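Local structure of alginate lyase (Bacteroides ovatus, 3NNB) at residues A270-L275 / Q331-W336; M64-Y69 / L80-K85; K106-L111 / V128-V133. The protein probably cleaves alginate, a uronic acid polysaccharide, by beta-elimination. All coordinates share one frame; numbering follows the deposited sequence.

Interaction 1: residues A270-L275 / Q331-W336; sequences ARTTAL and QQIKEW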
ATOM      1  N   ALA A 270      10.142 -16.975  -6.887  1.00  8.90           N
ATOM      2  CA  ALA A 270       9.581 -18.335  -6.811  1.00 10.00           C
ATOM      3  C   ALA A 270       8.063 -18.328  -6.992  1.00  9.51           C
ATOM      4  O   ALA A 270       7.455 -19.406  -7.100  1.00 11.39           O
ATOM      5  CB  ALA A 270       9.916 -18.972  -5.484  1.00 11.06           C
ATOM      6  N   ARG A 271       7.440 -17.157  -6.984  1.00  8.03           N
ATOM      7  CA  ARG A 271       5.973 -17.081  -7.060  1.00  7.88           C
ATOM      8  C   ARG A 271       5.406 -17.272  -8.457  1.00  7.93           C
ATOM      9  O   ARG A 271       6.107 -17.092  -9.460  1.00  7.89           O
ATOM     10  CB  ARG A 271       5.501 -15.735  -6.521  1.00  9.37           C
ATOM     11  CG  ARG A 271       6.006 -15.424  -5.077  1.00  9.66           C
ATOM     12  CD  ARG A 271       5.551 -16.437  -4.039  1.00  9.18           C
ATOM     13  NE  ARG A 271       4.111 -16.374  -3.887  1.00 11.70           N
ATOM     14  CZ  ARG A 271       3.470 -15.515  -3.104  1.00 11.51           C
ATOM     15  NH1 ARG A 271       4.136 -14.601  -2.376  1.00 12.17           N
ATOM     16  NH2 ARG A 271       2.141 -15.538  -3.057  1.00 15.13           N
ATOM     17  N   THR A 272       4.086 -17.592  -8.537  1.00  8.11           N
ATOM     18  CA  THR A 272       3.427 -17.700  -9.837  1.00  7.39           C
ATOM     19  C   THR A 272       3.283 -16.354 -10.524  1.00  8.93           C
ATOM     20  O   THR A 272       3.180 -16.287 -11.751  1.00  8.69           O
ATOM     21  CB  THR A 272       2.057 -18.384  -9.777  1.00  7.44           C
ATOM     22  OG1 THR A 272       1.201 -17.609  -8.974  1.00  7.57           O
ATOM     23  CG2 THR A 272       2.145 -19.797  -9.211  1.00  9.02           C
ATOM     24  N   THR A 273       3.311 -15.273  -9.740  1.00  8.96           N
ATOM     25  CA  THR A 273       3.420 -13.924 -10.284  1.00  8.18           C
ATOM     26  C   THR A 273       4.755 -13.280  -9.889  1.00  6.78           C
ATOM     27  O   THR A 273       4.798 -12.268  -9.187  1.00  8.21           O
ATOM     28  CB  THR A 273       2.197 -13.046  -9.900  1.00  8.34           C
ATOM     29  OG1 THR A 273       2.022 -13.007  -8.466  1.00  7.52           O
ATOM     30  CG2 THR A 273       0.898 -13.567 -10.534  1.00  9.90           C
ATOM     31  N   ALA A 274       5.856 -13.889 -10.333  1.00  6.87           N
ATOM     32  CA  ALA A 274       7.160 -13.435  -9.949  1.00  6.77           C
ATOM     33  C   ALA A 274       7.494 -12.009 -10.394  1.00  8.19           C
ATOM     34  O   ALA A 274       8.175 -11.289  -9.684  1.00  7.05           O
ATOM     35  CB  ALA A 274       8.201 -14.433 -10.467  1.00  6.50           C
ATOM     36  N   LEU A 275       7.019 -11.579 -11.576  1.00  7.61           N
ATOM     37  CA  LEU A 275       7.275 -10.200 -11.976  1.00  8.39           C
ATOM     38  C   LEU A 275       6.450  -9.270 -11.066  1.00  8.46           C
ATOM     39  O   LEU A 275       6.943  -8.242 -10.582  1.00  9.93           O
ATOM     40  CB  LEU A 275       6.923  -9.982 -13.424  1.00  7.88           C
ATOM     41  CG  LEU A 275       7.143  -8.584 -13.976  1.00  8.19           C
ATOM     42  CD1 LEU A 275       8.610  -8.193 -13.884  1.00 10.25           C
ATOM     43  CD2 LEU A 275       6.627  -8.440 -15.471  1.00  9.84           C
ATOM     44  N   GLN A 331       7.834 -17.395 -13.531  1.00  8.15           N
ATOM     45  CA  GLN A 331       6.429 -17.387 -13.832  1.00  8.36           C
ATOM     46  C   GLN A 331       5.841 -15.964 -13.797  1.00  5.93           C
ATOM     47  O   GLN A 331       6.280 -15.098 -13.029  1.00  8.14           O
ATOM     48  CB  GLN A 331       5.681 -18.280 -12.847  1.00  8.77           C
ATOM     49  CG  GLN A 331       6.111 -19.737 -12.832  1.00 12.25           C
ATOM     50  CD  GLN A 331       5.381 -20.531 -11.732  1.00 16.57           C
ATOM     51  OE1 GLN A 331       4.321 -21.054 -11.980  1.00 26.05           O
ATOM     52  NE2 GLN A 331       5.906 -20.494 -10.503  1.00 23.23           N
ATOM     53  N   GLN A 332       4.777 -15.741 -14.573  1.00  7.24           N
ATOM     54  CA  GLN A 332       3.933 -14.577 -14.439  1.00  6.96           C
ATOM     55  C   GLN A 332       2.615 -14.934 -15.105  1.00  9.67           C
ATOM     56  O   GLN A 332       2.401 -14.705 -16.309  1.00 10.36           O
ATOM     57  CB  GLN A 332       4.510 -13.290 -15.028  1.00  7.88           C
ATOM     58  CG  GLN A 332       3.650 -12.078 -14.832  1.00  8.01           C
ATOM     59  CD  GLN A 332       3.441 -11.636 -13.379  1.00  8.61           C
ATOM     60  OE1 GLN A 332       4.301 -11.862 -12.498  1.00  7.25           O
ATOM     61  NE2 GLN A 332       2.244 -11.054 -13.102  1.00  8.61           N
ATOM     62  N   ILE A 333       1.743 -15.518 -14.309  1.00  7.23           N
ATOM     63  CA  ILE A 333       0.570 -16.207 -14.851  1.00  8.27           C
ATOM     64  C   ILE A 333      -0.564 -15.307 -15.360  1.00  9.05           C
ATOM     65  O   ILE A 333      -1.481 -15.798 -16.029  1.00  8.82           O
ATOM     66  CB  ILE A 333       0.010 -17.254 -13.860  1.00  6.95           C
ATOM     67  CG1 ILE A 333      -0.458 -16.567 -12.554  1.00  7.90           C
ATOM     68  CG2 ILE A 333       1.049 -18.393 -13.618  1.00  6.36           C
ATOM     69  CD1 ILE A 333      -1.267 -17.466 -11.595  1.00  8.34           C
ATOM     70  N   LYS A 334      -0.494 -14.020 -15.022  1.00  8.52           N
ATOM     71  CA  LYS A 334      -1.481 -13.038 -15.428  1.00  9.20           C
ATOM     72  C   LYS A 334      -0.845 -11.662 -15.442  1.00  9.41           C
ATOM     73  O   LYS A 334       0.298 -11.515 -15.026  1.00 10.41           O
ATOM     74  CB  LYS A 334      -2.646 -13.058 -14.456  1.00  9.49           C
ATOM     75  CG  LYS A 334      -2.233 -12.777 -13.010  1.00 10.04           C
ATOM     76  CD  LYS A 334      -3.421 -12.852 -12.012  1.00 13.53           C
ATOM     77  CE  LYS A 334      -3.029 -12.465 -10.592  1.00 13.52           C
ATOM     78  NZ  LYS A 334      -4.166 -12.393  -9.637  1.00 13.77           N
ATOM     79  N   GLU A 335      -1.605 -10.660 -15.897  1.00  9.97           N
ATOM     80  CA  GLU A 335      -1.217  -9.253 -15.737  1.00  9.62           C
ATOM     81  C   GLU A 335       0.159  -8.869 -16.300  1.00 10.61           C
ATOM     82  O   GLU A 335       0.775  -7.940 -15.788  1.00 10.13           O
ATOM     83  CB  GLU A 335      -1.283  -8.902 -14.249  1.00  9.55           C
ATOM     84  CG  GLU A 335      -2.669  -8.964 -13.669  1.00  9.34           C
ATOM     85  CD  GLU A 335      -2.755  -8.718 -12.153  1.00 16.35           C
ATOM     86  OE1 GLU A 335      -1.783  -8.896 -11.387  1.00 14.05           O
ATOM     87  OE2 GLU A 335      -3.838  -8.309 -11.714  1.00 18.02           O
ATOM     88  N   TRP A 336       0.634  -9.550 -17.345  1.00 10.85           N
ATOM     89  CA  TRP A 336       1.930  -9.194 -17.942  1.00  7.30           C
ATOM     90  C   TRP A 336       2.009  -7.733 -18.348  1.00  8.28           C
ATOM     91  O   TRP A 336       2.891  -7.023 -17.933  1.00  9.18           O
ATOM     92  CB  TRP A 336       2.258 -10.109 -19.135  1.00  8.57           C
ATOM     93  CG  TRP A 336       3.582  -9.770 -19.705  1.00  9.17           C
ATOM     94  CD1 TRP A 336       3.810  -9.000 -20.816  1.00 13.46           C
ATOM     95  CD2 TRP A 336       4.866 -10.118 -19.183  1.00  9.56           C
ATOM     96  NE1 TRP A 336       5.165  -8.837 -21.007  1.00 11.63           N
ATOM     97  CE2 TRP A 336       5.829  -9.541 -20.030  1.00  8.91           C
ATOM     98  CE3 TRP A 336       5.296 -10.899 -18.113  1.00  8.31           C
ATOM     99  CZ2 TRP A 336       7.195  -9.702 -19.820  1.00 10.75           C
ATOM    100  CZ3 TRP A 336       6.657 -11.029 -17.889  1.00 10.29           C
ATOM    101  CH2 TRP A 336       7.591 -10.431 -18.760  1.00  9.20           C
TER
HETATM  102  O   HOH W   1       5.416 -21.388  -8.004  1.00 26.42           O
HETATM  103  O   HOH W   2       8.416 -18.293 -10.745  1.00 11.66           O
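Gln331 lies against Thr272 and reaches back along the chain leading into helix 274-293. Gln331 O accepts a hydrogen bond from Ala274 N (3.0 Å), the donor standing above the carbonyl plane, while the extended side chain sets Gln331 OE1 3.7 Å from Thr272 CG2. Two waters complete this end: one joins Gln331 NE2 to Ala270 O, the other joins Gln331 N to Arg271 O. The backbone of Gln332 forms a single beta bridge with that of Thr273. The Gln332 side chain bends at chi2 (64°), which turns the amide across Thr273 to the start of the helix. There Gln332 OE1 takes a weak hydrogen bond from Leu275 N at 2.9 Å, and Gly276 N is a further donor to the same oxygen. The other half of the amide is held by Gln332 NE2 donating to Lys334 O at 2.8 Å. Ile333 N donates a hydrogen bond to Thr272 O (3.0 Å), and Ile333 CD1 rests 3.6 Å from Thr272 OG1, a hydroxyl hydrogen-bonded to Asp86 O. Lys334 passes its CG and CE by the methyl of Thr273, its NZ hydrogen-bonded to Gly87 O. Trp336, the first residue of helix 336-351, receives Leu275 CD2 over the face of its six-membered ring, 4.0 Å from the centroid. With both ends of its amide engaged, Gln332 is fixed in rotation, and its oxygen serves N-H groups in the helix's first turn.

Interaction 2: residues M64-Y69 / L80-K85; sequences MSMGPY and LPYIRK
The backbones of Tyr69 and Lys85 come together through one nearly straight hydrogen bond, Lys85 N to Tyr69 O at 2.8 Å with 174° at the hydrogen, the touching parts running 40° apart end to end. The bond lies at the end of a short two-stranded antiparallel ladder, strands 70-71 and 83-84, joined by a long loop. The same oxygen also receives a CA-H...O contact from Arg84, whose CA is 3.3 Å from Tyr69 O, so a single carbonyl meets two successive residues. On the tyrosine side, Tyr69 CB packs 3.6 Å from Lys85 O, while the ring runs on to a hydrogen bond between its hydroxyl and that of Tyr277. Arg84 passes its CG 4.2 Å from Tyr69 CB; CG is anti to the backbone N (chi1 -171°), and the chain stays extended as far as NE, carrying the guanidinium towards a bound citrate, probably from the crystallisation liquor. Further back, Met66, present as selenomethionine, and Tyr82 make a Met-aromatic contact, their side chains crossing at about a right angle. The Tyr82 hydroxyl is hydrogen-bonded to Glu92 OE1, and on the ring itself the approach is oblique, with Met66 SE 4.1 Å from Tyr82 CE2.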
HETATM    1  N   MSE A  64     -12.362  -8.931   9.481  1.00  6.08           N
HETATM    2  CA  MSE A  64     -12.204 -10.315   9.067  1.00  7.12           C
HETATM    3  C   MSE A  64     -12.025 -10.334   7.591  1.00  7.26           C
HETATM    4  O   MSE A  64     -12.837  -9.754   6.844  1.00  7.73           O
HETATM    5  CB  MSE A  64     -13.437 -11.157   9.470  1.00  7.65           C
HETATM    6  CG  MSE A  64     -13.221 -12.646   9.211  1.00  9.28           C
HETATM    7 SE   MSE A  64     -14.869 -13.614   9.539  0.75  7.01          SE
HETATM    8  CE  MSE A  64     -14.235 -15.386   8.941  1.00 14.96           C
ATOM      9  N   SER A  65     -10.987 -11.036   7.157  1.00  7.53           N
ATOM     10  CA  SER A  65     -10.823 -11.306   5.714  1.00  7.81           C
ATOM     11  C   SER A  65     -10.365 -12.742   5.511  1.00  7.57           C
ATOM     12  O   SER A  65     -10.067 -13.434   6.483  1.00  7.60           O
ATOM     13  CB  SER A  65      -9.789 -10.365   5.076  1.00  7.39           C
ATOM     14  OG  SER A  65      -8.508 -10.551   5.635  1.00  7.85           O
HETATM   15  N   MSE A  66     -10.342 -13.166   4.251  1.00  6.70           N
HETATM   16  CA  MSE A  66      -9.912 -14.514   3.859  1.00  9.03           C
HETATM   17  C   MSE A  66      -8.613 -14.455   3.065  1.00  9.83           C
HETATM   18  O   MSE A  66      -8.438 -13.563   2.224  1.00 10.07           O
HETATM   19  CB  MSE A  66     -10.975 -15.144   2.948  1.00  9.58           C
HETATM   20  CG  MSE A  66     -10.740 -16.627   2.669  1.00 13.44           C
HETATM   21 SE   MSE A  66     -12.001 -17.254   1.299  0.75 10.13          SE
HETATM   22  CE  MSE A  66     -10.917 -16.857  -0.174  1.00 23.73           C
ATOM     23  N   GLY A  67      -7.713 -15.402   3.292  1.00  8.90           N
ATOM     24  CA  GLY A  67      -6.502 -15.505   2.480  1.00  8.87           C
ATOM     25  C   GLY A  67      -6.899 -15.573   1.000  1.00  7.04           C
ATOM     26  O   GLY A  67      -7.643 -16.493   0.596  1.00  8.11           O
ATOM     27  N   PRO A  68      -6.447 -14.617   0.172  1.00  6.61           N
ATOM     28  CA  PRO A  68      -7.039 -14.537  -1.172  1.00  6.86           C
ATOM     29  C   PRO A  68      -6.773 -15.728  -2.077  1.00  8.22           C
ATOM     30  O   PRO A  68      -7.573 -15.986  -2.961  1.00  8.25           O
ATOM     31  CB  PRO A  68      -6.381 -13.308  -1.771  1.00  9.54           C
ATOM     32  CG  PRO A  68      -6.159 -12.479  -0.629  1.00 15.70           C
ATOM     33  CD  PRO A  68      -5.739 -13.370   0.492  1.00  9.84           C
ATOM     34  N   TYR A  69      -5.659 -16.439  -1.865  1.00  7.08           N
ATOM     35  CA  TYR A  69      -5.284 -17.547  -2.754  1.00  8.10           C
ATOM     36  C   TYR A  69      -5.769 -18.914  -2.282  1.00  7.60           C
ATOM     37  O   TYR A  69      -5.290 -19.952  -2.762  1.00  8.13           O
ATOM     38  CB  TYR A  69      -3.782 -17.571  -2.943  1.00  9.79           C
ATOM     39  CG  TYR A  69      -3.192 -16.298  -3.529  1.00  7.51           C
ATOM     40  CD1 TYR A  69      -3.845 -15.534  -4.494  1.00  8.08           C
ATOM     41  CD2 TYR A  69      -1.923 -15.893  -3.134  1.00 11.19           C
ATOM     42  CE1 TYR A  69      -3.236 -14.371  -5.038  1.00 10.22           C
ATOM     43  CE2 TYR A  69      -1.325 -14.725  -3.679  1.00 10.22           C
ATOM     44  CZ  TYR A  69      -1.980 -14.004  -4.632  1.00 11.56           C
ATOM     45  OH  TYR A  69      -1.368 -12.860  -5.153  1.00 12.26           O
ATOM     46  N   LEU A  80     -13.148 -28.670   2.645  1.00 11.06           N
ATOM     47  CA  LEU A  80     -12.285 -28.261   3.761  1.00 11.52           C
ATOM     48  C   LEU A  80     -11.249 -29.279   4.116  1.00 13.01           C
ATOM     49  O   LEU A  80     -11.537 -30.490   4.093  1.00 11.73           O
ATOM     50  CB  LEU A  80     -13.116 -28.001   5.021  1.00 10.71           C
ATOM     51  CG  LEU A  80     -14.163 -26.931   4.932  1.00 15.50           C
ATOM     52  CD1 LEU A  80     -15.002 -26.969   6.239  1.00 20.33           C
ATOM     53  CD2 LEU A  80     -13.448 -25.609   4.748  1.00 14.72           C
ATOM     54  N   PRO A  81     -10.041 -28.834   4.471  1.00 10.94           N
ATOM     55  CA  PRO A  81      -9.616 -27.442   4.564  1.00 11.00           C
ATOM     56  C   PRO A  81      -9.321 -26.905   3.170  1.00  9.86           C
ATOM     57  O   PRO A  81      -9.025 -27.666   2.255  1.00  9.72           O
ATOM     58  CB  PRO A  81      -8.332 -27.507   5.393  1.00 11.27           C
ATOM     59  CG  PRO A  81      -7.839 -28.887   5.242  1.00 17.25           C
ATOM     60  CD  PRO A  81      -9.016 -29.762   5.004  1.00 13.65           C
ATOM     61  N   TYR A  82      -9.415 -25.589   3.019  1.00  9.61           N
ATOM     62  CA  TYR A  82      -8.995 -24.959   1.784  1.00  9.34           C
ATOM     63  C   TYR A  82      -7.543 -25.241   1.424  1.00  9.41           C
ATOM     64  O   TYR A  82      -6.702 -25.501   2.277  1.00  8.02           O
ATOM     65  CB  TYR A  82      -9.241 -23.443   1.865  1.00  7.94           C
ATOM     66  CG  TYR A  82     -10.701 -23.021   1.585  1.00  8.36           C
ATOM     67  CD1 TYR A  82     -11.769 -23.907   1.772  1.00 11.82           C
ATOM     68  CD2 TYR A  82     -11.009 -21.731   1.183  1.00  7.30           C
ATOM     69  CE1 TYR A  82     -13.075 -23.525   1.550  1.00  8.60           C
ATOM     70  CE2 TYR A  82     -12.296 -21.339   0.941  1.00  7.05           C
ATOM     71  CZ  TYR A  82     -13.362 -22.229   1.145  1.00  6.94           C
ATOM     72  OH  TYR A  82     -14.634 -21.797   0.874  1.00 10.04           O
ATOM     73  N   ILE A  83      -7.270 -25.101   0.140  1.00  7.51           N
ATOM     74  CA  ILE A  83      -5.964 -25.319  -0.428  1.00  8.03           C
ATOM     75  C   ILE A  83      -5.530 -24.084  -1.194  1.00  8.93           C
ATOM     76  O   ILE A  83      -6.348 -23.273  -1.613  1.00  8.18           O
ATOM     77  CB  ILE A  83      -5.927 -26.587  -1.312  1.00  9.65           C
ATOM     78  CG1 ILE A  83      -7.002 -26.532  -2.419  1.00 12.80           C
ATOM     79  CG2 ILE A  83      -6.024 -27.850  -0.390  1.00 11.13           C
ATOM     80  CD1 ILE A  83      -6.843 -27.655  -3.521  1.00 17.45           C
ATOM     81  N   ARG A  84      -4.224 -23.941  -1.367  1.00  9.38           N
ATOM     82  CA  ARG A  84      -3.671 -22.740  -1.966  1.00  8.68           C
ATOM     83  C   ARG A  84      -3.447 -22.870  -3.465  1.00  9.87           C
ATOM     84  O   ARG A  84      -2.968 -23.883  -3.955  1.00 10.20           O
ATOM     85  CB  ARG A  84      -2.363 -22.368  -1.282  1.00 10.04           C
ATOM     86  CG  ARG A  84      -1.810 -21.023  -1.689  1.00 14.11           C
ATOM     87  CD  ARG A  84      -0.547 -20.833  -0.891  1.00 19.68           C
ATOM     88  NE  ARG A  84       0.269 -19.687  -1.215  1.00 30.17           N
ATOM     89  CZ  ARG A  84       1.478 -19.716  -1.773  1.00 23.81           C
ATOM     90  NH1 ARG A  84       2.030 -20.829  -2.253  1.00 23.16           N
ATOM     91  NH2 ARG A  84       2.118 -18.572  -1.930  1.00 30.04           N
ATOM     92  N   LYS A  85      -3.862 -21.836  -4.198  1.00  8.79           N
ATOM     93  CA  LYS A  85      -3.613 -21.689  -5.632  1.00  8.67           C
ATOM     94  C   LYS A  85      -2.908 -20.332  -5.825  1.00  9.69           C
ATOM     95  O   LYS A  85      -3.558 -19.292  -6.050  1.00  8.04           O
ATOM     96  CB  LYS A  85      -4.924 -21.692  -6.417  1.00  9.52           C
ATOM     97  CG  LYS A  85      -5.772 -22.973  -6.254  1.00 13.79           C
ATOM     98  CD  LYS A  85      -5.049 -24.186  -6.778  1.00 20.07           C
ATOM     99  CE  LYS A  85      -5.994 -25.420  -6.717  1.00 39.36           C
ATOM    100  NZ  LYS A  85      -5.380 -26.643  -7.310  1.00 40.07           N
TER

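Interaction 3: residues K106-L111 / V128-V133; sequences KAVTTL and VDFLNV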
ATOM      1  N   LYS A 106      -9.455   3.718  -0.787  1.00  8.33           N
ATOM      2  CA  LYS A 106      -9.344   4.356  -2.097  1.00  8.38           C
ATOM      3  C   LYS A 106     -10.165   5.628  -2.167  1.00  9.07           C
ATOM      4  O   LYS A 106      -9.723   6.637  -2.714  1.00  8.15           O
ATOM      5  CB  LYS A 106      -9.738   3.405  -3.206  1.00 10.64           C
ATOM      6  CG  LYS A 106      -8.737   2.315  -3.397  1.00 15.28           C
ATOM      7  CD  LYS A 106      -9.083   1.466  -4.638  1.00 26.93           C
ATOM      8  CE  LYS A 106      -9.966   0.298  -4.333  1.00 40.28           C
ATOM      9  NZ  LYS A 106      -9.819  -0.732  -5.412  1.00 44.30           N
ATOM     10  N   ALA A 107     -11.367   5.586  -1.616  1.00  5.61           N
ATOM     11  CA  ALA A 107     -12.259   6.769  -1.630  1.00  6.73           C
ATOM     12  C   ALA A 107     -11.689   7.927  -0.821  1.00  7.79           C
ATOM     13  O   ALA A 107     -11.720   9.075  -1.250  1.00 10.02           O
ATOM     14  CB  ALA A 107     -13.683   6.386  -1.119  1.00  6.21           C
ATOM     15  N   VAL A 108     -11.153   7.642   0.350  1.00  7.96           N
ATOM     16  CA  VAL A 108     -10.607   8.687   1.198  1.00  7.71           C
ATOM     17  C   VAL A 108      -9.391   9.296   0.531  1.00  7.45           C
ATOM     18  O   VAL A 108      -9.206  10.517   0.570  1.00  7.73           O
ATOM     19  CB  VAL A 108     -10.271   8.136   2.595  1.00  8.96           C
ATOM     20  CG1 VAL A 108      -9.391   9.109   3.361  1.00  7.63           C
ATOM     21  CG2 VAL A 108     -11.619   7.818   3.374  1.00  6.81           C
ATOM     22  N   THR A 109      -8.572   8.438  -0.089  1.00  8.39           N
ATOM     23  CA  THR A 109      -7.381   8.894  -0.826  1.00  8.68           C
ATOM     24  C   THR A 109      -7.785   9.788  -2.017  1.00  8.53           C
ATOM     25  O   THR A 109      -7.254  10.904  -2.183  1.00  9.68           O
ATOM     26  CB  THR A 109      -6.465   7.720  -1.204  1.00 10.45           C
ATOM     27  OG1 THR A 109      -5.924   7.168   0.013  1.00 11.11           O
ATOM     28  CG2 THR A 109      -5.323   8.156  -2.111  1.00 13.43           C
ATOM     29  N   THR A 110      -8.725   9.323  -2.831  1.00  7.35           N
ATOM     30  CA  THR A 110      -9.255  10.092  -3.947  1.00  7.13           C
ATOM     31  C   THR A 110      -9.788  11.460  -3.477  1.00  7.42           C
ATOM     32  O   THR A 110      -9.491  12.520  -4.083  1.00  8.16           O
ATOM     33  CB  THR A 110     -10.391   9.305  -4.649  1.00  8.04           C
ATOM     34  OG1 THR A 110      -9.851   8.097  -5.207  1.00  8.45           O
ATOM     35  CG2 THR A 110     -11.080  10.114  -5.737  1.00  8.68           C
ATOM     36  N   LEU A 111     -10.621  11.436  -2.437  1.00  7.78           N
ATOM     37  CA  LEU A 111     -11.265  12.635  -1.932  1.00  8.24           C
ATOM     38  C   LEU A 111     -10.285  13.617  -1.329  1.00  8.57           C
ATOM     39  O   LEU A 111     -10.417  14.821  -1.520  1.00  8.03           O
ATOM     40  CB  LEU A 111     -12.394  12.302  -0.948  1.00  6.24           C
ATOM     41  CG  LEU A 111     -13.581  11.592  -1.675  1.00  8.25           C
ATOM     42  CD1 LEU A 111     -14.434  10.797  -0.630  1.00  8.65           C
ATOM     43  CD2 LEU A 111     -14.457  12.592  -2.533  1.00  8.51           C
ATOM     44  N   VAL A 128     -14.451  12.645   5.318  1.00  7.28           N
ATOM     45  CA  VAL A 128     -14.664  12.558   6.774  1.00  7.10           C
ATOM     46  C   VAL A 128     -15.859  11.628   7.086  1.00  6.66           C
ATOM     47  O   VAL A 128     -15.821  10.929   8.093  1.00  8.78           O
ATOM     48  CB  VAL A 128     -14.769  13.994   7.399  1.00  6.68           C
ATOM     49  CG1 VAL A 128     -15.187  13.957   8.863  1.00  8.20           C
ATOM     50  CG2 VAL A 128     -13.410  14.677   7.291  1.00  7.11           C
ATOM     51  N   ASP A 129     -16.888  11.608   6.217  1.00  6.91           N
ATOM     52  CA  ASP A 129     -18.035  10.699   6.377  1.00  7.43           C
ATOM     53  C   ASP A 129     -17.546   9.251   6.267  1.00  7.79           C
ATOM     54  O   ASP A 129     -17.824   8.456   7.156  1.00  7.56           O
ATOM     55  CB  ASP A 129     -19.094  11.054   5.341  1.00  6.92           C
ATOM     56  CG  ASP A 129     -20.397  10.310   5.488  1.00 10.95           C
ATOM     57  OD1 ASP A 129     -20.712   9.715   6.531  1.00 14.76           O
ATOM     58  OD2 ASP A 129     -21.168  10.445   4.504  1.00 17.50           O
ATOM     59  N   PHE A 130     -16.762   8.927   5.232  1.00  7.42           N
ATOM     60  CA  PHE A 130     -16.156   7.593   5.150  1.00  8.10           C
ATOM     61  C   PHE A 130     -15.356   7.254   6.406  1.00  6.41           C
ATOM     62  O   PHE A 130     -15.449   6.169   6.914  1.00  7.55           O
ATOM     63  CB  PHE A 130     -15.183   7.489   3.973  1.00  6.35           C
ATOM     64  CG  PHE A 130     -15.838   7.203   2.634  1.00  8.12           C
ATOM     65  CD1 PHE A 130     -16.105   5.876   2.274  1.00 11.11           C
ATOM     66  CD2 PHE A 130     -16.081   8.217   1.683  1.00  7.65           C
ATOM     67  CE1 PHE A 130     -16.662   5.576   1.055  1.00 11.18           C
ATOM     68  CE2 PHE A 130     -16.651   7.919   0.453  1.00  7.82           C
ATOM     69  CZ  PHE A 130     -16.961   6.597   0.147  1.00 10.01           C
ATOM     70  N   LEU A 131     -14.519   8.177   6.859  1.00  6.86           N
ATOM     71  CA  LEU A 131     -13.657   7.915   8.023  1.00  6.70           C
ATOM     72  C   LEU A 131     -14.471   7.731   9.320  1.00  8.64           C
ATOM     73  O   LEU A 131     -14.127   6.887  10.155  1.00  7.92           O
ATOM     74  CB  LEU A 131     -12.698   9.055   8.207  1.00  7.71           C
ATOM     75  CG  LEU A 131     -11.596   9.191   7.176  1.00  7.54           C
ATOM     76  CD1 LEU A 131     -10.801  10.533   7.358  1.00  8.54           C
ATOM     77  CD2 LEU A 131     -10.628   7.948   7.108  1.00  8.84           C
ATOM     78  N   ASN A 132     -15.502   8.560   9.511  1.00  8.87           N
ATOM     79  CA  ASN A 132     -16.410   8.398  10.667  1.00 10.66           C
ATOM     80  C   ASN A 132     -17.028   7.011  10.673  1.00  7.81           C
ATOM     81  O   ASN A 132     -16.987   6.286  11.686  1.00  7.92           O
ATOM     82  CB  ASN A 132     -17.564   9.438  10.650  1.00  9.73           C
ATOM     83  CG  ASN A 132     -17.124  10.813  11.088  1.00 12.07           C
ATOM     84  OD1 ASN A 132     -16.205  10.948  11.871  1.00 11.41           O
ATOM     85  ND2 ASN A 132     -17.836  11.838  10.638  1.00 10.21           N
ATOM     86  N   VAL A 133     -17.578   6.633   9.533  1.00  6.46           N
ATOM     87  CA  VAL A 133     -18.286   5.356   9.433  1.00  8.23           C
ATOM     88  C   VAL A 133     -17.309   4.197   9.662  1.00 10.15           C
ATOM     89  O   VAL A 133     -17.601   3.254  10.396  1.00  8.52           O
ATOM     90  CB  VAL A 133     -19.027   5.218   8.113  1.00  9.16           C
ATOM     91  CG1 VAL A 133     -19.584   3.791   7.962  1.00  8.77           C
ATOM     92  CG2 VAL A 133     -20.161   6.283   8.046  1.00  7.84           C
TER
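Phe130 lays one face of its ring over the methyl of Ala107, whose CB sits 3.7 Å from the ring centroid and 20° off the normal, a CH-pi contact displaced towards the rim at Phe130 CZ. The ring is carried across by its first torsion, with CG anti to the carbonyl carbon (chi1 -82°), and the small alanine side chain lets the aromatic face come close to helix 98-118. One turn further along that helix, Leu111 brings CD1 obliquely to the side of the ring carrying CD2 and CE2, with Leu111 CD1 3.8 Å from Phe130 CE2; the two side chains cross at about a right angle. Val108 takes the base of the phenylalanine instead: Val108 CG2 is 3.6 Å from Phe130 CB, and the two side chains slide past each other in opposite directions. The same valine methyl also meets Leu131, with Leu131 CD2 3.9 Å from Val108 CG2, so it touches two consecutive residues of helix 121-136.

These contacts join consecutive helices of an antiparallel helical hairpin, consistent with the hairpins from which the alpha/alpha toroids of this clan are built. The axes of the short segments approach to 9.5 Å at 151° between their N-to-C directions, with Val108 and Phe130 nearest in backbone register. Around the pair, Met174 and Met178 of helix 171-180 pack against Val108 and Leu131 respectively, while Ala37 and Ala40 of helix 27-41 cover Leu111. Leu131 further touches Phe187, a residue of the sodium site.

All five touching residues are buried and no hydrogen bond passes between the segments, so the helices are held here by apolar contact and by the fit of an aromatic face to a methyl, with no polar pair to set their register.

Overall arrangement
From the N terminus, interaction 2 comes first: 64-69 meets 80-85 after a separation of ten residues, closing the loop that includes strand 70-71. Interaction 3 follows, with helix 98-118 turning back against helix 121-136. Interaction 1 closes last and spans the longest separation, bringing the loop before helix 336-351 to the start of helix 274-293. The three run in series, none nested in or crossing another. In space, however, interactions 1 and 2 touch: Arg271 packs on Tyr69 and lies near Arg84, and Asp86 is salt-bridged to Arg271 and makes a long, weak ion pair with Arg84. Interaction 3 lies across the chain's centre from interaction 1, their centres about 32 Å apart.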